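Local coordinates for fructose-bisphosphate aldolase class I (Thermoproteus tenax, PDB 1W8S), which is a class I aldolase of the DeoC/LacD family, whose chain folds as a TIM barrel and assembles with further copies of itself, at residues P43-I46 with L47-R51; V58-R62 with G63-K67; F119-K122 with M123-L127; F187-A190 with V191-A194; E211-L214 with K215-G219. The protein carries 2 engineered substitutions. All coordinates share one frame; numbering follows the deposited sequence.

Interaction 1 (P43-I46 with L47-R51); sequences PEYI and LRLAR
The guanidinium of Arg48 turns one face to the backbone of Tyr45, whose CA sits 3.6 Å above its plane toward the rim, while a water lies at its edge. The Tyr45 ring, set 73° from the guanidinium plane, receives Arg48 NH2 at its own edge, with NH2 3.9 Å from CD1; this is contact along the rim, not over the face. The bend of the arginine at chi3 (-51°) folds the group back along the helix. Tyr45 CE2 also meets Leu49 CD2 at 4.1 Å, the two side chains running side by side, while Tyr45 OH bonds to Asn37. Leu49 N donates to Tyr45 O at 2.9 Å. Helix 43-53 packs on strand 57-60 of the barrel through Leu47 on Phe60 and Ala50 on Val58. The water donates to Glu44 OE2 at 2.9 Å and accepts from Arg48 NH1, so it bridges the two residues, weakly on the arginine side; any direct attraction across the 4.7 Å between NH1 and OE2 is probably modest.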
loop_
_atom_site.group_PDB
_atom_site.type_symbol
_atom_site.label_atom_id
_atom_site.label_comp_id
_atom_site.label_asym_id
_atom_site.label_seq_id
_atom_site.Cartn_x
_atom_site.Cartn_y
_atom_site.Cartn_z
ATOM N N PRO E 43 -25.234 25.448 2.948
ATOM C CA PRO E 43 -24.512 25.726 1.712
ATOM C C PRO E 43 -25.284 26.639 0.749
ATOM O O PRO E 43 -24.642 27.375 -0.010
ATOM C CB PRO E 43 -24.256 24.325 1.116
ATOM C CG PRO E 43 -24.341 23.415 2.224
ATOM C CD PRO E 43 -25.493 24.001 3.090
ATOM N N GLU E 44 -26.621 26.637 0.793
ATOM C CA GLU E 44 -27.400 27.562 -0.028
ATOM C C GLU E 44 -27.093 29.016 0.322
ATOM O O GLU E 44 -27.002 29.857 -0.556
ATOM C CB GLU E 44 -28.911 27.301 0.091
ATOM C CG GLU E 44 -29.343 25.899 -0.343
ATOM C CD GLU E 44 -30.866 25.681 -0.344
ATOM O OE1 GLU E 44 -31.292 24.613 -0.821
ATOM O OE2 GLU E 44 -31.637 26.538 0.150
ATOM N N TYR E 45 -26.934 29.304 1.609
ATOM C CA TYR E 45 -26.556 30.634 2.077
ATOM C C TYR E 45 -25.180 31.021 1.543
ATOM O O TYR E 45 -24.974 32.132 1.105
ATOM C CB TYR E 45 -26.560 30.651 3.606
ATOM C CG TYR E 45 -25.897 31.835 4.233
ATOM C CD1 TYR E 45 -26.587 33.047 4.400
ATOM C CD2 TYR E 45 -24.600 31.752 4.676
ATOM C CE1 TYR E 45 -25.962 34.127 4.998
ATOM C CE2 TYR E 45 -23.973 32.816 5.259
ATOM C CZ TYR E 45 -24.642 34.004 5.414
ATOM O OH TYR E 45 -23.972 35.040 6.026
ATOM N N ILE E 46 -24.243 30.081 1.583
ATOM C CA ILE E 46 -22.893 30.303 1.057
ATOM C C ILE E 46 -22.879 30.658 -0.451
ATOM O O ILE E 46 -22.137 31.545 -0.886
ATOM C CB ILE E 46 -22.016 29.079 1.318
ATOM C CG1 ILE E 46 -21.871 28.829 2.827
ATOM C CG2 ILE E 46 -20.645 29.230 0.661
ATOM C CD1 ILE E 46 -21.181 29.937 3.591
ATOM N N LEU E 47 -23.694 29.966 -1.233
ATOM C CA LEU E 47 -23.818 30.288 -2.659
ATOM C C LEU E 47 -24.415 31.670 -2.903
ATOM O O LEU E 47 -23.954 32.409 -3.773
ATOM C CB LEU E 47 -24.666 29.228 -3.376
ATOM C CG LEU E 47 -23.971 27.896 -3.615
ATOM C CD1 LEU E 47 -24.989 26.859 -3.970
ATOM C CD2 LEU E 47 -22.926 27.989 -4.731
ATOM N N ARG E 48 -25.448 32.020 -2.142
ATOM C CA ARG E 48 -26.103 33.317 -2.295
ATOM C C ARG E 48 -25.134 34.428 -1.931
ATOM O O ARG E 48 -25.086 35.468 -2.582
ATOM C CB ARG E 48 -27.334 33.418 -1.391
ATOM C CG ARG E 48 -28.587 32.702 -1.898
ATOM C CD ARG E 48 -29.889 33.216 -1.250
ATOM N NE ARG E 48 -29.793 33.233 0.218
ATOM C CZ ARG E 48 -30.012 32.185 1.020
ATOM N NH1 ARG E 48 -30.360 30.995 0.529
ATOM N NH2 ARG E 48 -29.872 32.325 2.333
ATOM N N LEU E 49 -24.372 34.198 -0.871
ATOM C CA LEU E 49 -23.335 35.113 -0.422
ATOM C C LEU E 49 -22.258 35.352 -1.494
ATOM O O LEU E 49 -21.928 36.491 -1.785
ATOM C CB LEU E 49 -22.720 34.543 0.851
ATOM C CG LEU E 49 -21.755 35.416 1.635
ATOM C CD1 LEU E 49 -22.407 36.755 2.052
ATOM C CD2 LEU E 49 -21.259 34.648 2.863
ATOM N N ALA E 50 -21.722 34.285 -2.089
ATOM C CA ALA E 50 -20.716 34.425 -3.151
ATOM C C ALA E 50 -21.252 35.175 -4.356
ATOM O O ALA E 50 -20.578 36.006 -4.901
ATOM C CB ALA E 50 -20.156 33.047 -3.586
ATOM N N ARG E 51 -22.483 34.869 -4.752
ATOM C CA ARG E 51 -23.184 35.591 -5.810
ATOM C C ARG E 51 -23.373 37.075 -5.464
ATOM O O ARG E 51 -22.881 37.973 -6.160
ATOM C CB ARG E 51 -24.575 34.968 -5.994
ATOM C CG ARG E 51 -24.816 34.199 -7.296
ATOM C CD ARG E 51 -26.293 33.687 -7.504
ATOM N NE ARG E 51 -27.240 33.909 -6.383
ATOM C CZ ARG E 51 -27.830 35.083 -6.080
ATOM N NH1 ARG E 51 -27.554 36.181 -6.778
ATOM N NH2 ARG E 51 -28.691 35.170 -5.058
HETATM O O HOH W 1 -31.486 28.385 2.399
#

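Interaction 2 (V58-R62 with G63-K67); sequences VVFQR and GIAEK
Strand 57-60 of the barrel passes here into helix 62-68, the opening step of a beta-alpha-beta unit that continues to strand 75-81. Gln61 occupies the N-cap position, and its carbonyl O takes the N-H of Ala65 at 3.0 Å in a nearly straight bond (175°). Arg62 O accepts from Glu66 N. The turn brings Ile64 back against Phe60 of the strand: its CG2 lies over the centre of the Phe60 ring, 3.6 Å from the centroid and 12° off the normal, a CH-pi contact. With chi1 of Ile64 at -57°, CG2 stands anti to the backbone N, and the branch crosses the phenyl group at about a right angle. Val58 CG2 approaches the opposite face of the ring nearer its rim, and Phe60 CB meets Ala65 CB at 4.2 Å. On another side of the helix, a water accepts from Arg62 NH2 at 2.9 Å and donates to Glu66 OE2 at 2.6 Å. Arg62 is also held by Asn95 and Glu100, whereas Glu66 OE1 bridges to Lys67 NZ at 2.7 Å and to Lys131 of a neighbouring subunit. The first turn thus joins apolar packing on Phe60 to a charged network reaching the subunit interface, in which the water links Arg62 NH2 and Glu66 OE2, which are 5.0 Å apart and form no direct salt bridge.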
loop_
_atom_site.group_PDB
_atom_site.type_symbol
_atom_site.label_atom_id
_atom_site.label_comp_id
_atom_site.label_asym_id
_atom_site.label_seq_id
_atom_site.Cartn_x
_atom_site.Cartn_y
_atom_site.Cartn_z
ATOM N N VAL E 58 -16.463 29.379 -5.513
ATOM C CA VAL E 58 -16.595 28.711 -4.230
ATOM C C VAL E 58 -15.752 27.425 -4.256
ATOM O O VAL E 58 -15.539 26.849 -5.327
ATOM C CB VAL E 58 -18.072 28.358 -3.942
ATOM C CG1 VAL E 58 -18.883 29.588 -3.703
ATOM C CG2 VAL E 58 -18.685 27.552 -5.111
ATOM N N VAL E 59 -15.265 26.995 -3.093
ATOM C CA VAL E 59 -14.561 25.727 -2.947
ATOM C C VAL E 59 -15.471 24.803 -2.119
ATOM O O VAL E 59 -15.791 25.133 -0.974
ATOM C CB VAL E 59 -13.236 25.918 -2.201
ATOM C CG1 VAL E 59 -12.487 24.614 -2.065
ATOM C CG2 VAL E 59 -12.362 26.946 -2.904
ATOM N N PHE E 60 -15.909 23.686 -2.701
ATOM C CA PHE E 60 -16.759 22.700 -2.016
ATOM C C PHE E 60 -16.077 21.314 -2.068
ATOM O O PHE E 60 -15.407 20.997 -3.042
ATOM C CB PHE E 60 -18.101 22.504 -2.730
ATOM C CG PHE E 60 -19.112 23.640 -2.597
ATOM C CD1 PHE E 60 -18.966 24.689 -1.690
ATOM C CD2 PHE E 60 -20.269 23.595 -3.373
ATOM C CE1 PHE E 60 -19.915 25.674 -1.609
ATOM C CE2 PHE E 60 -21.235 24.566 -3.284
ATOM C CZ PHE E 60 -21.060 25.616 -2.400
ATOM N N GLN E 61 -16.315 20.500 -1.041
ATOM C CA GLN E 61 -16.080 19.042 -1.119
ATOM C C GLN E 61 -17.186 18.425 -1.960
ATOM O O GLN E 61 -18.239 19.022 -2.180
ATOM C CB GLN E 61 -16.092 18.396 0.268
ATOM C CG GLN E 61 -15.146 18.976 1.284
ATOM C CD GLN E 61 -13.739 18.482 1.137
ATOM O OE1 GLN E 61 -13.480 17.430 0.512
ATOM N NE2 GLN E 61 -12.813 19.217 1.739
ATOM N N ARG E 62 -16.955 17.203 -2.415
ATOM C CA ARG E 62 -17.847 16.525 -3.337
ATOM C C ARG E 62 -19.279 16.386 -2.866
ATOM O O ARG E 62 -20.174 16.477 -3.666
ATOM C CB ARG E 62 -17.323 15.133 -3.674
ATOM C CG ARG E 62 -17.336 14.130 -2.490
ATOM C CD ARG E 62 -17.098 12.664 -2.900
ATOM N NE ARG E 62 -17.987 12.274 -4.000
ATOM C CZ ARG E 62 -17.661 11.377 -4.931
ATOM N NH1 ARG E 62 -16.511 10.710 -4.861
ATOM N NH2 ARG E 62 -18.497 11.111 -5.913
ATOM N N GLY E 63 -19.498 16.221 -1.578
ATOM C CA GLY E 63 -20.851 15.967 -1.079
ATOM C C GLY E 63 -21.707 17.230 -1.129
ATOM O O GLY E 63 -22.883 17.189 -1.455
ATOM N N ILE E 64 -21.100 18.353 -0.751
ATOM C CA ILE E 64 -21.737 19.644 -0.856
ATOM C C ILE E 64 -21.953 20.028 -2.312
ATOM O O ILE E 64 -22.994 20.551 -2.659
ATOM C CB ILE E 64 -20.894 20.749 -0.141
ATOM C CG1 ILE E 64 -20.652 20.419 1.333
ATOM C CG2 ILE E 64 -21.528 22.131 -0.320
ATOM C CD1 ILE E 64 -21.834 20.345 2.166
ATOM N N ALA E 65 -20.962 19.819 -3.162
ATOM C CA ALA E 65 -21.176 20.057 -4.600
ATOM C C ALA E 65 -22.350 19.212 -5.139
ATOM O O ALA E 65 -23.195 19.716 -5.871
ATOM C CB ALA E 65 -19.932 19.787 -5.380
ATOM N N GLU E 66 -22.406 17.922 -4.802
ATOM C CA GLU E 66 -23.436 17.040 -5.379
ATOM C C GLU E 66 -24.804 17.486 -4.943
ATOM O O GLU E 66 -25.726 17.514 -5.734
ATOM C CB GLU E 66 -23.232 15.577 -4.943
ATOM C CG GLU E 66 -24.213 14.577 -5.535
ATOM C CD GLU E 66 -23.927 13.167 -5.054
ATOM O OE1 GLU E 66 -24.234 12.852 -3.906
ATOM O OE2 GLU E 66 -23.376 12.378 -5.831
ATOM N N LYS E 67 -24.937 17.783 -3.651
ATOM C CA LYS E 67 -26.260 18.040 -3.054
ATOM C C LYS E 67 -26.760 19.472 -3.255
ATOM O O LYS E 67 -27.973 19.721 -3.241
ATOM C CB LYS E 67 -26.207 17.694 -1.548
ATOM C CG LYS E 67 -26.818 16.367 -1.174
ATOM C CD LYS E 67 -26.083 15.245 -1.769
ATOM C CE LYS E 67 -26.564 13.867 -1.264
ATOM N NZ LYS E 67 -25.407 12.906 -1.507
HETATM O O HOH W 2 -20.976 12.453 -6.742
#

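Interaction 3 (F119-K122 with M123-L127); sequences FEWK and MFEEL
Met123 and Glu120 reach along the first turn of helix 120-137 in different ways. The methionine, bent at chi3 (-75°), turns its CE back to the N-cap residue Phe119, meeting Phe119 O at 3.4 Å and Phe119 CB at 4.3 Å. Glu120 runs over the Phe124 ring: its CG lies 3.4 Å from Phe124 CE2, offset toward the rim, in a CH-pi contact 26° off the ring normal. The extended chain carries the carboxylate on along the ring, the two planes only 10° apart. Glu120 OE1 is bonded to Gly116 and to Thr83 of a neighbouring subunit. This helix links strands 108-113 and 141-145 of the barrel, and the methionine side packs on Tyr111 and Tyr114. Lys122 is bent near its end, and its NZ pairs outside this chain, in a salt bridge to Glu125 of another subunit. Within the chain, Glu125 OE1 instead comes to the edge of the Trp121 ring, 3.8 Å from CE3, while Trp121 O accepts from Glu125 N at 2.9 Å.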
loop_
_atom_site.group_PDB
_atom_site.type_symbol
_atom_site.label_atom_id
_atom_site.label_comp_id
_atom_site.label_asym_id
_atom_site.label_seq_id
_atom_site.Cartn_x
_atom_site.Cartn_y
_atom_site.Cartn_z
ATOM N N PHE E 119 3.945 11.757 5.993
ATOM C CA PHE E 119 3.191 11.235 4.848
ATOM C C PHE E 119 3.309 12.114 3.604
ATOM O O PHE E 119 2.466 12.014 2.696
ATOM C CB PHE E 119 1.722 11.137 5.217
ATOM C CG PHE E 119 1.348 9.876 5.954
ATOM C CD1 PHE E 119 0.753 9.951 7.210
ATOM C CD2 PHE E 119 1.508 8.609 5.358
ATOM C CE1 PHE E 119 0.339 8.785 7.886
ATOM C CE2 PHE E 119 1.094 7.435 6.016
ATOM C CZ PHE E 119 0.501 7.521 7.287
ATOM N N GLU E 120 4.331 12.972 3.547
ATOM C CA GLU E 120 4.579 13.843 2.407
ATOM C C GLU E 120 4.432 13.039 1.106
ATOM O O GLU E 120 3.702 13.452 0.194
ATOM C CB GLU E 120 6.018 14.417 2.500
ATOM C CG GLU E 120 6.531 15.103 1.299
ATOM C CD GLU E 120 7.873 15.796 1.592
ATOM O OE1 GLU E 120 7.856 16.848 2.273
ATOM O OE2 GLU E 120 8.915 15.241 1.161
ATOM N N TRP E 121 5.109 11.910 1.080
ATOM C CA TRP E 121 5.183 10.963 -0.054
ATOM C C TRP E 121 3.806 10.481 -0.523
ATOM O O TRP E 121 3.568 10.327 -1.743
ATOM C CB TRP E 121 6.091 9.798 0.299
ATOM C CG TRP E 121 5.634 8.912 1.441
ATOM C CD1 TRP E 121 5.994 9.003 2.760
ATOM C CD2 TRP E 121 4.707 7.819 1.370
ATOM N NE1 TRP E 121 5.375 8.022 3.497
ATOM C CE2 TRP E 121 4.563 7.295 2.681
ATOM C CE3 TRP E 121 3.998 7.216 0.334
ATOM C CZ2 TRP E 121 3.731 6.214 2.974
ATOM C CZ3 TRP E 121 3.172 6.142 0.627
ATOM C CH2 TRP E 121 3.042 5.659 1.933
ATOM N N LYS E 122 2.897 10.258 0.422
ATOM C CA LYS E 122 1.567 9.761 0.074
ATOM C C LYS E 122 0.762 10.790 -0.731
ATOM O O LYS E 122 0.132 10.449 -1.735
ATOM C CB LYS E 122 0.817 9.272 1.333
ATOM C CG LYS E 122 -0.620 8.690 1.057
ATOM C CD LYS E 122 -1.185 7.884 2.275
ATOM C CE LYS E 122 -1.506 6.407 1.872
ATOM N NZ LYS E 122 -2.522 6.356 0.758
ATOM N N MET E 123 0.840 12.068 -0.329
ATOM C CA MET E 123 0.173 13.135 -1.023
ATOM C C MET E 123 0.853 13.476 -2.349
ATOM O O MET E 123 0.165 13.664 -3.316
ATOM C CB MET E 123 -0.012 14.364 -0.128
ATOM C CG MET E 123 -0.995 14.090 1.013
ATOM S SD MET E 123 -0.856 15.304 2.345
ATOM C CE MET E 123 0.649 14.801 3.144
ATOM N N PHE E 124 2.190 13.470 -2.418
ATOM C CA PHE E 124 2.872 13.701 -3.694
ATOM C C PHE E 124 2.521 12.581 -4.695
ATOM O O PHE E 124 2.240 12.841 -5.865
ATOM C CB PHE E 124 4.386 13.771 -3.505
ATOM C CG PHE E 124 4.878 15.002 -2.749
ATOM C CD1 PHE E 124 4.018 15.999 -2.290
ATOM C CD2 PHE E 124 6.232 15.159 -2.530
ATOM C CE1 PHE E 124 4.514 17.107 -1.597
ATOM C CE2 PHE E 124 6.726 16.268 -1.873
ATOM C CZ PHE E 124 5.860 17.237 -1.394
ATOM N N GLU E 125 2.495 11.335 -4.240
ATOM C CA GLU E 125 2.092 10.223 -5.092
ATOM C C GLU E 125 0.670 10.372 -5.691
ATOM O O GLU E 125 0.442 10.195 -6.913
ATOM C CB GLU E 125 2.240 8.919 -4.303
ATOM C CG GLU E 125 1.728 7.694 -5.006
ATOM C CD GLU E 125 1.989 6.403 -4.232
ATOM O OE1 GLU E 125 2.733 6.412 -3.206
ATOM O OE2 GLU E 125 1.433 5.373 -4.695
ATOM N N GLU E 126 -0.294 10.694 -4.839
ATOM C CA GLU E 126 -1.661 10.902 -5.281
ATOM C C GLU E 126 -1.811 12.135 -6.156
ATOM O O GLU E 126 -2.477 12.106 -7.221
ATOM C CB GLU E 126 -2.585 10.989 -4.089
ATOM C CG GLU E 126 -4.040 11.041 -4.477
ATOM C CD GLU E 126 -4.900 10.692 -3.286
ATOM O OE1 GLU E 126 -4.913 11.519 -2.346
ATOM O OE2 GLU E 126 -5.518 9.599 -3.275
ATOM N N LEU E 127 -1.165 13.223 -5.761
ATOM C CA LEU E 127 -1.197 14.422 -6.557
ATOM C C LEU E 127 -0.729 14.164 -7.983
ATOM O O LEU E 127 -1.244 14.749 -8.925
ATOM C CB LEU E 127 -0.355 15.508 -5.904
ATOM C CG LEU E 127 -0.372 16.875 -6.563
ATOM C CD1 LEU E 127 -1.811 17.342 -6.745
ATOM C CD2 LEU E 127 0.415 17.864 -5.750
#

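Interaction 4 (F187-A190 with V191-A194); sequences FSWA and VKVA
Val193 packs closely against Trp189, its CG1 lying over the centre of the six-membered ring at 3.7 Å from the centroid and 15° off the normal. The indole reaches that methyl because its CG is anti to the backbone N (chi1 175°) and the ring swings down the helix, a CH-pi contact; Val193 N also donates to Trp189 O at 3.0 Å. Lys192 is looser: its fully extended chain grazes the same indole obliquely, CD 3.9 Å from CZ3, at an exposed position. On the barrel side, Phe187 CE2 meets Val191 CG2 at 4.1 Å, and its ring packs edge-to-face with Tyr180. Ala194 N donates to Ala190 O at 3.2 Å, more bent (139°) than the other backbone bonds between the segments. Met35, Pro38 and Pro31 of a neighbouring subunit pack on Trp189, Lys192 and Val193, respectively. The side-chain contacts across this turn are therefore essentially dispersive, with polarity left to the backbone, the lysine end and Ser188, whose OG bonds to Lys185 O.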
loop_
_atom_site.group_PDB
_atom_site.type_symbol
_atom_site.label_atom_id
_atom_site.label_comp_id
_atom_site.label_asym_id
_atom_site.label_seq_id
_atom_site.Cartn_x
_atom_site.Cartn_y
_atom_site.Cartn_z
ATOM N N PHE E 187 6.088 38.169 1.914
ATOM C CA PHE E 187 5.117 37.507 1.052
ATOM C C PHE E 187 5.411 37.726 -0.443
ATOM O O PHE E 187 5.143 36.857 -1.260
ATOM C CB PHE E 187 3.709 37.959 1.371
ATOM C CG PHE E 187 2.661 36.998 0.888
ATOM C CD1 PHE E 187 2.621 35.688 1.394
ATOM C CD2 PHE E 187 1.739 37.367 -0.060
ATOM C CE1 PHE E 187 1.641 34.796 0.980
ATOM C CE2 PHE E 187 0.775 36.471 -0.482
ATOM C CZ PHE E 187 0.731 35.184 0.045
ATOM N N SER E 188 5.977 38.881 -0.810
ATOM C CA SER E 188 6.361 39.115 -2.217
ATOM C C SER E 188 7.464 38.146 -2.684
ATOM O O SER E 188 7.542 37.851 -3.868
ATOM C CB SER E 188 6.817 40.564 -2.426
ATOM O OG SER E 188 7.984 40.775 -1.693
ATOM N N TRP E 189 8.330 37.679 -1.776
ATOM C CA TRP E 189 9.332 36.658 -2.117
ATOM C C TRP E 189 8.631 35.313 -2.455
ATOM O O TRP E 189 9.010 34.613 -3.389
ATOM C CB TRP E 189 10.342 36.455 -0.973
ATOM C CG TRP E 189 11.356 35.332 -1.194
ATOM C CD1 TRP E 189 11.554 34.226 -0.403
ATOM C CD2 TRP E 189 12.315 35.237 -2.249
ATOM N NE1 TRP E 189 12.548 33.433 -0.931
ATOM C CE2 TRP E 189 13.043 34.038 -2.057
ATOM C CE3 TRP E 189 12.640 36.046 -3.344
ATOM C CZ2 TRP E 189 14.063 33.635 -2.917
ATOM C CZ3 TRP E 189 13.662 35.641 -4.198
ATOM C CH2 TRP E 189 14.357 34.449 -3.980
ATOM N N ALA E 190 7.621 34.951 -1.679
ATOM C CA ALA E 190 6.809 33.774 -1.987
ATOM C C ALA E 190 6.143 33.858 -3.350
ATOM O O ALA E 190 6.175 32.917 -4.146
ATOM C CB ALA E 190 5.758 33.581 -0.899
ATOM N N VAL E 191 5.522 35.003 -3.624
ATOM C CA VAL E 191 4.913 35.278 -4.910
ATOM C C VAL E 191 5.950 35.213 -6.017
ATOM O O VAL E 191 5.664 34.694 -7.099
ATOM C CB VAL E 191 4.224 36.667 -4.879
ATOM C CG1 VAL E 191 3.732 37.104 -6.275
ATOM C CG2 VAL E 191 3.075 36.655 -3.867
ATOM N N LYS E 192 7.147 35.758 -5.768
ATOM C CA LYS E 192 8.178 35.743 -6.795
ATOM C C LYS E 192 8.587 34.323 -7.157
ATOM O O LYS E 192 8.675 33.978 -8.340
ATOM C CB LYS E 192 9.412 36.548 -6.393
ATOM C CG LYS E 192 10.521 36.534 -7.476
ATOM C CD LYS E 192 11.743 37.353 -7.068
ATOM C CE LYS E 192 12.876 37.260 -8.124
ATOM N NZ LYS E 192 13.708 38.494 -8.076
ATOM N N VAL E 193 8.795 33.474 -6.156
ATOM C CA VAL E 193 9.317 32.144 -6.421
ATOM C C VAL E 193 8.252 31.224 -7.037
ATOM O O VAL E 193 8.591 30.185 -7.601
ATOM C CB VAL E 193 9.933 31.474 -5.148
ATOM C CG1 VAL E 193 11.058 32.305 -4.599
ATOM C CG2 VAL E 193 8.865 31.219 -4.103
ATOM N N ALA E 194 6.979 31.605 -6.896
ATOM C CA ALA E 194 5.864 30.918 -7.523
ATOM C C ALA E 194 5.839 31.192 -9.042
ATOM O O ALA E 194 5.130 30.524 -9.785
ATOM C CB ALA E 194 4.582 31.385 -6.898
#

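Interaction 5 (E211-L214 with K215-G219); sequences EDFL and KQVEG
Leu214 O accepts from Glu218 N at 2.9 Å, and Phe213 O from Val217 N at 3.0 Å, the latter nearly straight. Lys215 N to Glu211 O and Gln216 N to Asp212 O complete the run of backbone bonds along helix 210-222. The acidic and basic ends of Glu211 and Lys215 remain 6.5 Å apart between OE2 and NZ, so any attraction is probably modest. Gln216 sets OE1 3.5 Å from Phe213 CD1, its amide plane turned 73° from the ring. Val217 CG2 lies over one face of Phe213, toward the rim, 3.6 Å from CE2; the CH-pi approach is 24° off the normal. Chi1 of Val217 (174°) puts CG2 anti to the carbonyl carbon, where it can reach back to that ring. Phe213 and Val217 pack inward on Val230 and Ile228, with Met201 beside Phe213. Phe243 of helix 240-253 packs on Phe213 and Leu214, Leu247 on Leu214 and Leu250 on Val217; helix 210-222 is the crossover between parallel strands 199-202 and 227-230.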
loop_
_atom_site.group_PDB
_atom_site.type_symbol
_atom_site.label_atom_id
_atom_site.label_comp_id
_atom_site.label_asym_id
_atom_site.label_seq_id
_atom_site.Cartn_x
_atom_site.Cartn_y
_atom_site.Cartn_z
ATOM N N GLU E 211 -10.799 45.421 10.261
ATOM C CA GLU E 211 -9.687 46.206 9.751
ATOM C C GLU E 211 -8.385 45.406 9.713
ATOM O O GLU E 211 -7.588 45.605 8.819
ATOM C CB GLU E 211 -9.505 47.505 10.561
ATOM C CG GLU E 211 -8.681 48.566 9.843
ATOM C CD GLU E 211 -9.340 49.043 8.555
ATOM O OE1 GLU E 211 -10.539 49.440 8.598
ATOM O OE2 GLU E 211 -8.664 49.021 7.503
ATOM N N ASP E 212 -8.177 44.502 10.669
ATOM C CA ASP E 212 -6.971 43.691 10.713
ATOM C C ASP E 212 -6.951 42.843 9.442
ATOM O O ASP E 212 -5.922 42.723 8.808
ATOM C CB ASP E 212 -6.937 42.730 11.906
ATOM C CG ASP E 212 -6.722 43.410 13.239
ATOM O OD1 ASP E 212 -6.162 44.536 13.305
ATOM O OD2 ASP E 212 -7.103 42.874 14.302
ATOM N N PHE E 213 -8.089 42.239 9.093
ATOM C CA PHE E 213 -8.162 41.431 7.873
ATOM C C PHE E 213 -7.954 42.218 6.578
ATOM O O PHE E 213 -7.256 41.767 5.676
ATOM C CB PHE E 213 -9.470 40.655 7.769
ATOM C CG PHE E 213 -9.414 39.599 6.723
ATOM C CD1 PHE E 213 -8.500 38.560 6.834
ATOM C CD2 PHE E 213 -10.221 39.661 5.590
ATOM C CE1 PHE E 213 -8.406 37.572 5.833
ATOM C CE2 PHE E 213 -10.124 38.656 4.588
ATOM C CZ PHE E 213 -9.226 37.651 4.709
ATOM N N LEU E 214 -8.575 43.384 6.474
ATOM C CA LEU E 214 -8.425 44.210 5.280
ATOM C C LEU E 214 -6.961 44.623 5.088
ATOM O O LEU E 214 -6.488 44.723 3.967
ATOM C CB LEU E 214 -9.328 45.460 5.367
ATOM C CG LEU E 214 -10.824 45.236 5.139
ATOM C CD1 LEU E 214 -11.630 46.481 5.509
ATOM C CD2 LEU E 214 -11.110 44.820 3.693
ATOM N N LYS E 215 -6.261 44.864 6.196
ATOM C CA LYS E 215 -4.852 45.254 6.173
ATOM C C LYS E 215 -3.958 44.104 5.714
ATOM O O LYS E 215 -2.968 44.325 5.025
ATOM C CB LYS E 215 -4.408 45.753 7.564
ATOM C CG LYS E 215 -4.886 47.165 7.904
ATOM C CD LYS E 215 -3.950 47.896 8.882
ATOM C CE LYS E 215 -2.885 48.723 8.118
ATOM N NZ LYS E 215 -2.262 47.916 6.984
ATOM N N GLN E 216 -4.292 42.874 6.100
ATOM C CA GLN E 216 -3.587 41.712 5.590
ATOM C C GLN E 216 -3.824 41.554 4.085
ATOM O O GLN E 216 -2.887 41.318 3.339
ATOM C CB GLN E 216 -4.030 40.424 6.297
ATOM C CG GLN E 216 -3.605 40.345 7.750
ATOM C CD GLN E 216 -4.222 39.163 8.501
ATOM O OE1 GLN E 216 -5.218 38.583 8.063
ATOM N NE2 GLN E 216 -3.631 38.815 9.634
ATOM N N VAL E 217 -5.080 41.659 3.659
ATOM C CA VAL E 217 -5.423 41.564 2.248
ATOM C C VAL E 217 -4.691 42.657 1.439
ATOM O O VAL E 217 -4.194 42.402 0.347
ATOM C CB VAL E 217 -6.947 41.650 2.031
ATOM C CG1 VAL E 217 -7.275 41.699 0.523
ATOM C CG2 VAL E 217 -7.631 40.461 2.660
ATOM N N GLU E 218 -4.598 43.852 2.002
ATOM C CA GLU E 218 -3.884 44.949 1.345
ATOM C C GLU E 218 -2.428 44.542 1.110
ATOM O O GLU E 218 -1.885 44.733 0.017
ATOM C CB GLU E 218 -3.958 46.230 2.197
ATOM C CG GLU E 218 -3.702 47.509 1.435
ATOM C CD GLU E 218 -4.103 48.759 2.223
ATOM O OE1 GLU E 218 -3.660 49.863 1.827
ATOM O OE2 GLU E 218 -4.868 48.648 3.226
ATOM N N GLY E 219 -1.817 43.967 2.152
ATOM C CA GLY E 219 -0.463 43.441 2.085
ATOM C C GLY E 219 -0.317 42.391 1.004
ATOM O O GLY E 219 0.637 42.391 0.237
#

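In the fold
Interactions 1 and 2 form one continuous patch, their centres 12 Å apart: Ala50 CB touches Val58 CG1 at 3.7 Å, and Leu47 CD2 meets Phe60 CZ at 3.8 Å, joining helix 43-53 to the strand that follows it. Interactions 4 and 5 lie on successive barrel helices, with nearest atoms about 5 Å apart but no touch. Interaction 3 stands about 33 Å, centre to centre, from both interactions 1 and 5, across the chain's centre from each; interactions 3 and 4 both touch the same neighbouring subunit. The bound 1,6-di-O-phosphono-beta-D-fructofuranose lies about 6 Å from the side chain of Phe213 and about 7 Å from that of Gln61, but about 13 Å from that of Met123.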